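PDB 1OXX: glucose import ATP-binding protein GlcV from Sulfolobus solfataricus, which couples ATP hydrolysis to glucose uptake, serving as the ATP-binding subunit of an ABC transporter that also contains two transmembrane proteins and a solute-binding protein. Local coordinates for residues L162-P167 and V192-V197; I50-D55 and I84-Q89. The protein carries 1 engineered substitution. One frame throughout, in Å; residues are numbered along the deposited sequence.

Interaction 1 (L162-P167 and V192-V197)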
ATOM      1  N   LEU A 162       0.664  11.634 -11.312  1.00  5.34           N
ATOM      2  CA  LEU A 162       1.813  10.764 -11.154  1.00  7.96           C
ATOM      3  C   LEU A 162       1.294   9.411 -10.674  1.00  7.00           C
ATOM      4  O   LEU A 162       0.624   9.341  -9.658  1.00  6.93           O
ATOM      5  CB  LEU A 162       2.781  11.340 -10.133  1.00  8.16           C
ATOM      6  CG  LEU A 162       4.074  10.548  -9.901  1.00 10.34           C
ATOM      7  CD1 LEU A 162       4.877  10.409 -11.196  1.00 10.91           C
ATOM      8  CD2 LEU A 162       4.909  11.230  -8.805  1.00 12.41           C
ATOM      9  N   LEU A 163       1.620   8.364 -11.416  1.00  4.62           N
ATOM     10  CA  LEU A 163       1.163   7.003 -11.139  1.00  2.85           C
ATOM     11  C   LEU A 163       2.359   6.156 -10.714  1.00  6.01           C
ATOM     12  O   LEU A 163       3.335   6.065 -11.444  1.00  6.91           O
ATOM     13  CB  LEU A 163       0.556   6.382 -12.385  1.00  5.72           C
ATOM     14  CG  LEU A 163      -0.608   7.110 -13.031  1.00  8.07           C
ATOM     15  CD1 LEU A 163      -1.133   6.405 -14.302  1.00 12.15           C
ATOM     16  CD2 LEU A 163      -1.743   7.234 -12.022  1.00  8.84           C
ATOM     17  N   LEU A 164       2.248   5.517  -9.559  1.00  4.80           N
ATOM     18  CA  LEU A 164       3.317   4.706  -8.985  1.00  6.46           C
ATOM     19  C   LEU A 164       2.791   3.300  -8.729  1.00  7.23           C
ATOM     20  O   LEU A 164       1.795   3.114  -8.044  1.00  8.66           O
ATOM     21  CB  LEU A 164       3.787   5.307  -7.670  1.00  7.29           C
ATOM     22  CG  LEU A 164       4.231   6.770  -7.678  0.50 11.27           C
ATOM     23  CD1 LEU A 164       4.485   7.249  -6.247  0.50 10.17           C
ATOM     24  CD2 LEU A 164       5.455   6.991  -8.554  0.50 14.89           C
ATOM     25  N   ASP A 165       3.459   2.318  -9.306  1.00  5.29           N
ATOM     26  CA  ASP A 165       3.112   0.919  -9.118  1.00  7.41           C
ATOM     27  C   ASP A 165       4.350   0.223  -8.558  1.00  9.65           C
ATOM     28  O   ASP A 165       5.336   0.036  -9.276  1.00 11.54           O
ATOM     29  CB  ASP A 165       2.704   0.289 -10.448  1.00  9.62           C
ATOM     30  CG  ASP A 165       2.185  -1.134 -10.300  1.00 12.23           C
ATOM     31  OD1 ASP A 165       2.473  -1.789  -9.273  1.00 12.86           O
ATOM     32  OD2 ASP A 165       1.473  -1.667 -11.183  1.00 14.84           O
ATOM     33  N   GLU A 166       4.304  -0.143  -7.273  1.00 10.03           N
ATOM     34  CA  GLU A 166       5.439  -0.789  -6.610  1.00 11.75           C
ATOM     35  C   GLU A 166       6.707  -0.001  -6.860  1.00 16.54           C
ATOM     36  O   GLU A 166       7.739  -0.565  -7.227  1.00 17.14           O
ATOM     37  CB  GLU A 166       5.644  -2.210  -7.142  1.00 21.33           C
ATOM     38  CG  GLU A 166       4.558  -3.188  -6.773  1.00 14.81           C
ATOM     39  CD  GLU A 166       4.637  -3.631  -5.326  1.00 20.79           C
ATOM     40  OE1 GLU A 166       5.758  -3.664  -4.776  1.00 28.81           O
ATOM     41  OE2 GLU A 166       3.579  -3.950  -4.747  1.00 19.25           O
ATOM     42  N   PRO A 167       6.652   1.305  -6.645  1.00 11.85           N
ATOM     43  CA  PRO A 167       7.735   2.197  -7.070  1.00 14.37           C
ATOM     44  C   PRO A 167       9.051   2.073  -6.315  1.00 22.24           C
ATOM     45  O   PRO A 167      10.055   2.593  -6.826  1.00 22.17           O
ATOM     46  CB  PRO A 167       7.163   3.575  -6.780  1.00 13.39           C
ATOM     47  CG  PRO A 167       6.270   3.334  -5.644  1.00 12.96           C
ATOM     48  CD  PRO A 167       5.560   2.053  -6.004  1.00 13.78           C
ATOM     49  N   VAL A 192       0.659  17.672  -8.189  1.00  7.91           N
ATOM     50  CA  VAL A 192       0.023  16.668  -9.040  1.00  5.04           C
ATOM     51  C   VAL A 192      -0.882  15.745  -8.222  1.00  5.31           C
ATOM     52  O   VAL A 192      -0.627  15.468  -7.066  1.00  6.74           O
ATOM     53  CB  VAL A 192       1.058  15.759  -9.749  1.00  8.69           C
ATOM     54  CG1 VAL A 192       1.852  16.535 -10.794  1.00 10.90           C
ATOM     55  CG2 VAL A 192       1.976  15.112  -8.756  1.00  8.19           C
ATOM     56  N   THR A 193      -1.936  15.263  -8.851  1.00  5.75           N
ATOM     57  CA  THR A 193      -2.695  14.173  -8.289  1.00  4.73           C
ATOM     58  C   THR A 193      -1.737  12.984  -8.293  1.00  3.40           C
ATOM     59  O   THR A 193      -0.906  12.822  -9.203  1.00  4.13           O
ATOM     60  CB  THR A 193      -3.911  13.916  -9.153  1.00  3.82           C
ATOM     61  OG1 THR A 193      -4.734  15.095  -9.188  1.00  5.74           O
ATOM     62  CG2 THR A 193      -4.812  12.794  -8.567  1.00  5.56           C
ATOM     63  N   LEU A 194      -1.861  12.120  -7.296  1.00  6.60           N
ATOM     64  CA  LEU A 194      -0.941  11.007  -7.185  1.00  5.37           C
ATOM     65  C   LEU A 194      -1.716   9.748  -6.845  1.00  9.38           C
ATOM     66  O   LEU A 194      -2.573   9.768  -5.956  1.00  7.83           O
ATOM     67  CB  LEU A 194       0.084  11.294  -6.094  1.00  6.43           C
ATOM     68  CG  LEU A 194       1.117  10.193  -5.884  1.00  8.70           C
ATOM     69  CD1 LEU A 194       2.383  10.727  -5.262  1.00 14.75           C
ATOM     70  CD2 LEU A 194       0.522   9.087  -5.037  1.00 11.64           C
ATOM     71  N   LEU A 195      -1.414   8.650  -7.530  1.00  6.31           N
ATOM     72  CA  LEU A 195      -2.030   7.371  -7.244  1.00  7.11           C
ATOM     73  C   LEU A 195      -0.890   6.375  -7.075  1.00  7.55           C
ATOM     74  O   LEU A 195      -0.048   6.219  -7.972  1.00  7.09           O
ATOM     75  CB  LEU A 195      -2.947   6.901  -8.370  1.00  8.08           C
ATOM     76  CG  LEU A 195      -3.562   5.500  -8.246  1.00 10.31           C
ATOM     77  CD1 LEU A 195      -4.501   5.401  -7.071  1.00 13.04           C
ATOM     78  CD2 LEU A 195      -4.285   5.102  -9.534  1.00 13.88           C
ATOM     79  N   VAL A 196      -0.878   5.694  -5.941  1.00  8.88           N
ATOM     80  CA  VAL A 196       0.150   4.693  -5.666  1.00  6.45           C
ATOM     81  C   VAL A 196      -0.536   3.383  -5.351  1.00  8.62           C
ATOM     82  O   VAL A 196      -1.497   3.348  -4.580  1.00  9.51           O
ATOM     83  CB  VAL A 196       1.071   5.119  -4.516  1.00  7.48           C
ATOM     84  CG1 VAL A 196       0.276   5.379  -3.260  1.00  5.78           C
ATOM     85  CG2 VAL A 196       2.149   4.048  -4.241  1.00  6.98           C
ATOM     86  N   VAL A 197      -0.073   2.311  -5.979  1.00  7.73           N
ATOM     87  CA  VAL A 197      -0.565   0.983  -5.652  1.00  9.39           C
ATOM     88  C   VAL A 197       0.616   0.170  -5.156  1.00 10.99           C
ATOM     89  O   VAL A 197       1.726   0.265  -5.693  1.00 10.85           O
ATOM     90  CB  VAL A 197      -1.285   0.274  -6.820  1.00 17.82           C
ATOM     91  CG1 VAL A 197      -2.327   1.185  -7.438  1.00 30.04           C
ATOM     92  CG2 VAL A 197      -0.298  -0.197  -7.860  1.00 13.33           C
TER
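Leu162 and Leu164 each give both backbone polar atoms to the adjacent strand: Leu162 binds Thr193 O through N and Leu195 N through O, while Leu164 binds Leu195 O and Val197 N. The first of these, Leu162 N to Thr193 O, measures 2.9 Å. Glu166 N continues the ladder past the strand end, meeting Val197 O at 3.1 Å and an almost straight N-H...O angle of 177°. With the strand axes only 8° apart, this is regular parallel pairing.

Side chains alternate between the two faces of the sheet. Beside Leu195, the CD2 branch of Leu163 lies 3.9 Å from Leu195 CB. Next along the same face, the chi1 of Asp165 (-174°) swings the carboxylate to the side of its own carbonyl carbon, setting OD1 3.5 Å from Val197 CG2. On the other face Leu164 CB rests 4.0 Å from Val196 CG2, and Pro167 CD adds a looser contact to that same methyl.

Strand 161-165, helix 176-190 and strand 193-198 form a beta-alpha-beta crossover, and the run of leucines ending in Asp165-Glu166 matches the Walker B motif of ABC ATPases. Helix 176-190 covers the face bearing Leu164 and Leu194, its Val183 touching both. Helix 41-52 covers the opposite face, where Phe47 and Ile51 meet Leu195.

Further out, Asp165 OD2 is hydrogen-bonded to Thr45 OG1, tying the strand end to a residue assigned by inference to the ATP site. Glu166, likewise assigned, has its carboxylate positioned by two hydrogen bonds, from OE1 to Ser169 OG and from OE2 to His199 ND1. At the other end of the pair, Thr193 OG1 is bonded to Val2 O and Gly31 N.

Interaction 2 (I50-D55 and I84-Q89); sequences IIAGLD and IGMVFQ
Ala52 and Ile84 mark the nearest backbone approach, with CA atoms 7.0 Å apart. The end-to-end directions of 51-54 and 84-88 differ by 71°, so the turn 51-54 runs across the strand direction and side chains bridge the gap. Gly53, at phi 98°, is the C-prime residue of a Schellman motif ending helix 41-52, with Leu54 N bonded to Arg49 O and a weak bond from Gly53 N to Ile50 O. Just beyond Gly53, the CB of Leu54 points toward the strand.

Met86 SD is the central atom, 4.0 Å from Ala52 CB and 4.1 Å from Leu54 CD1. The methionine chain runs extended to SD (chi2 170°), carrying the sulfur to the helix end; the bend at chi3 only turns CE aside. The Phe88 ring receives Ala52 CB and Leu54 CD1 at its edge, near the ring plane, with Leu54 CD1 4.1 Å from CE2. One ring face is occupied from within the strand by Met86 CB, 3.9 Å above the plane. Ile84 CD1 reaches the helix-terminal carbonyls, lying 3.5 Å from Ile51 O.

Arg82 NH1 hydrogen-bonds to Ile50 O and Ile51 O, so the Ile51 carbonyl that Ile84 CD1 touches also has a polar partner. Between the two segments themselves the contact is entirely van der Waals, burying 197 Å², which implies a fit resting on shape and dispersion, with directional bonds supplied by Arg82, just ahead of the strand.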
ATOM      1  N   ILE A  50      -5.404   0.753 -16.320  1.00  6.40           N
ATOM      2  CA  ILE A  50      -6.596   1.426 -16.814  1.00  4.58           C
ATOM      3  C   ILE A  50      -6.482   2.931 -16.576  1.00  4.39           C
ATOM      4  O   ILE A  50      -6.830   3.738 -17.452  1.00  5.71           O
ATOM      5  CB  ILE A  50      -7.855   0.815 -16.189  1.00  5.87           C
ATOM      6  CG1 ILE A  50      -8.117  -0.535 -16.841  1.00  8.94           C
ATOM      7  CG2 ILE A  50      -9.049   1.722 -16.373  1.00  8.80           C
ATOM      8  CD1 ILE A  50      -9.238  -1.336 -16.216  1.00  6.35           C
ATOM      9  N   ILE A  51      -6.018   3.340 -15.397  1.00  4.52           N
ATOM     10  CA  ILE A  51      -5.821   4.779 -15.173  1.00  4.91           C
ATOM     11  C   ILE A  51      -4.776   5.338 -16.153  1.00  4.90           C
ATOM     12  O   ILE A  51      -4.932   6.451 -16.640  1.00  6.00           O
ATOM     13  CB  ILE A  51      -5.412   5.078 -13.708  1.00  6.22           C
ATOM     14  CG1 ILE A  51      -6.404   4.478 -12.714  1.00  4.85           C
ATOM     15  CG2 ILE A  51      -5.260   6.572 -13.497  1.00  4.70           C
ATOM     16  CD1 ILE A  51      -7.832   4.932 -12.896  1.00  6.75           C
ATOM     17  N   ALA A  52      -3.734   4.565 -16.446  1.00  6.24           N
ATOM     18  CA  ALA A  52      -2.681   5.043 -17.351  1.00  7.64           C
ATOM     19  C   ALA A  52      -3.133   5.094 -18.799  1.00  7.99           C
ATOM     20  O   ALA A  52      -2.642   5.899 -19.585  1.00  9.58           O
ATOM     21  CB  ALA A  52      -1.447   4.176 -17.230  1.00  6.68           C
ATOM     22  N   GLY A  53      -4.074   4.237 -19.165  1.00  5.39           N
ATOM     23  CA  GLY A  53      -4.529   4.166 -20.539  1.00  5.06           C
ATOM     24  C   GLY A  53      -3.836   3.040 -21.298  1.00  7.94           C
ATOM     25  O   GLY A  53      -3.956   2.942 -22.518  1.00 12.09           O
ATOM     26  N   LEU A  54      -3.117   2.190 -20.576  1.00  7.08           N
ATOM     27  CA  LEU A  54      -2.451   1.019 -21.166  1.00  9.73           C
ATOM     28  C   LEU A  54      -3.441  -0.137 -21.318  1.00 11.73           C
ATOM     29  O   LEU A  54      -3.175  -1.134 -22.005  1.00 12.22           O
ATOM     30  CB  LEU A  54      -1.247   0.603 -20.318  1.00  9.05           C
ATOM     31  CG  LEU A  54      -0.134   1.656 -20.266  1.00 15.32           C
ATOM     32  CD1 LEU A  54       0.890   1.318 -19.211  1.00 16.25           C
ATOM     33  CD2 LEU A  54       0.520   1.789 -21.638  1.00 15.77           C
ATOM     34  N   ASP A  55      -4.575  -0.002 -20.643  1.00  9.19           N
ATOM     35  CA  ASP A  55      -5.677  -0.936 -20.761  1.00  8.14           C
ATOM     36  C   ASP A  55      -6.959  -0.123 -20.613  1.00  9.82           C
ATOM     37  O   ASP A  55      -6.906   1.082 -20.353  1.00  9.21           O
ATOM     38  CB  ASP A  55      -5.581  -2.030 -19.705  1.00  9.35           C
ATOM     39  CG  ASP A  55      -6.376  -3.279 -20.073  1.00 17.53           C
ATOM     40  OD1 ASP A  55      -7.158  -3.258 -21.058  1.00 14.20           O
ATOM     41  OD2 ASP A  55      -6.272  -4.334 -19.422  1.00 24.80           O
ATOM     42  N   ILE A  84       0.176  12.183 -17.848  1.00  6.26           N
ATOM     43  CA  ILE A  84       0.564  11.226 -16.824  1.00  3.72           C
ATOM     44  C   ILE A  84       2.062  10.982 -16.813  1.00  7.12           C
ATOM     45  O   ILE A  84       2.719  11.030 -17.867  1.00 11.43           O
ATOM     46  CB  ILE A  84      -0.135   9.894 -17.039  1.00  4.75           C
ATOM     47  CG1 ILE A  84      -1.642  10.079 -16.958  1.00  7.32           C
ATOM     48  CG2 ILE A  84       0.291   8.887 -15.992  1.00 14.79           C
ATOM     49  CD1 ILE A  84      -2.421   8.816 -17.265  1.00 12.89           C
ATOM     50  N   GLY A  85       2.591  10.796 -15.623  1.00  5.20           N
ATOM     51  CA  GLY A  85       3.953  10.342 -15.419  1.00  7.45           C
ATOM     52  C   GLY A  85       3.868   9.001 -14.719  1.00  6.90           C
ATOM     53  O   GLY A  85       3.120   8.864 -13.748  1.00  7.33           O
ATOM     54  N   MET A  86       4.610   8.020 -15.214  1.00  4.22           N
ATOM     55  CA  MET A  86       4.550   6.665 -14.679  1.00  5.99           C
ATOM     56  C   MET A  86       5.879   6.221 -14.077  1.00  7.53           C
ATOM     57  O   MET A  86       6.917   6.326 -14.735  1.00  6.81           O
ATOM     58  CB  MET A  86       4.167   5.685 -15.792  1.00 10.89           C
ATOM     59  CG  MET A  86       2.748   5.846 -16.305  1.00 12.74           C
ATOM     60  SD  MET A  86       2.409   4.877 -17.790  1.00 15.09           S
ATOM     61  CE  MET A  86       3.326   5.814 -19.000  1.00 32.28           C
ATOM     62  N   VAL A  87       5.833   5.713 -12.851  1.00  6.48           N
ATOM     63  CA  VAL A  87       6.988   5.101 -12.194  1.00  9.41           C
ATOM     64  C   VAL A  87       6.497   3.716 -11.853  1.00  7.85           C
ATOM     65  O   VAL A  87       5.806   3.536 -10.850  1.00  9.45           O
ATOM     66  CB  VAL A  87       7.390   5.799 -10.918  1.00 14.17           C
ATOM     67  CG1 VAL A  87       8.555   5.065 -10.287  1.00 18.74           C
ATOM     68  CG2 VAL A  87       7.753   7.247 -11.206  1.00 14.10           C
ATOM     69  N   PHE A  88       6.829   2.760 -12.700  1.00 11.99           N
ATOM     70  CA  PHE A  88       6.315   1.403 -12.572  1.00  8.26           C
ATOM     71  C   PHE A  88       7.494   0.473 -12.442  1.00 15.23           C
ATOM     72  O   PHE A  88       8.424   0.538 -13.240  1.00 14.84           O
ATOM     73  CB  PHE A  88       5.530   0.985 -13.817  1.00 12.58           C
ATOM     74  CG  PHE A  88       4.204   1.685 -14.019  1.00 12.31           C
ATOM     75  CD1 PHE A  88       3.656   2.520 -13.065  1.00 12.52           C
ATOM     76  CD2 PHE A  88       3.501   1.479 -15.197  1.00 22.37           C
ATOM     77  CE1 PHE A  88       2.438   3.121 -13.279  1.00 15.21           C
ATOM     78  CE2 PHE A  88       2.282   2.086 -15.411  1.00 21.77           C
ATOM     79  CZ  PHE A  88       1.750   2.896 -14.452  1.00 15.84           C
ATOM     80  N   GLN A  89       7.436  -0.428 -11.477  1.00 11.57           N
ATOM     81  CA  GLN A  89       8.527  -1.372 -11.280  1.00 17.01           C
ATOM     82  C   GLN A  89       8.835  -2.105 -12.589  1.00 14.78           C
ATOM     83  O   GLN A  89       9.996  -2.393 -12.889  1.00 22.13           O
ATOM     84  CB  GLN A  89       8.188  -2.364 -10.166  1.00 19.24           C
ATOM     85  CG  GLN A  89       9.331  -3.336  -9.875  1.00 25.93           C
ATOM     86  CD  GLN A  89       9.113  -4.175  -8.628  1.00 40.26           C
ATOM     87  OE1 GLN A  89      10.012  -4.293  -7.793  1.00 36.14           O
ATOM     88  NE2 GLN A  89       7.929  -4.768  -8.504  1.00 26.17           N
TER

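Interaction 2 closes before interaction 1 opens along the chain, yet their centres are only about 9 Å apart. They meet in the six-stranded mixed sheet, where outermost strand 84-88 pairs with strand 161-165, which in turn pairs with 193-198. Leu163 joins the two: its N lies 2.8 Å from Gly85 O, a probable hydrogen bond, and its CD1 packs on Ile84 CG2. Helix 41-52, whose start belongs to the P-loop, supplies one side of interaction 2 and packs on Leu163 and Leu195 of interaction 1. The strands of 84-89 and 162-167 run on to Gln89 and Glu166, both inferred ATP-site residues, so the shared sheet brings these strand ends together within the ABC ATPase domain.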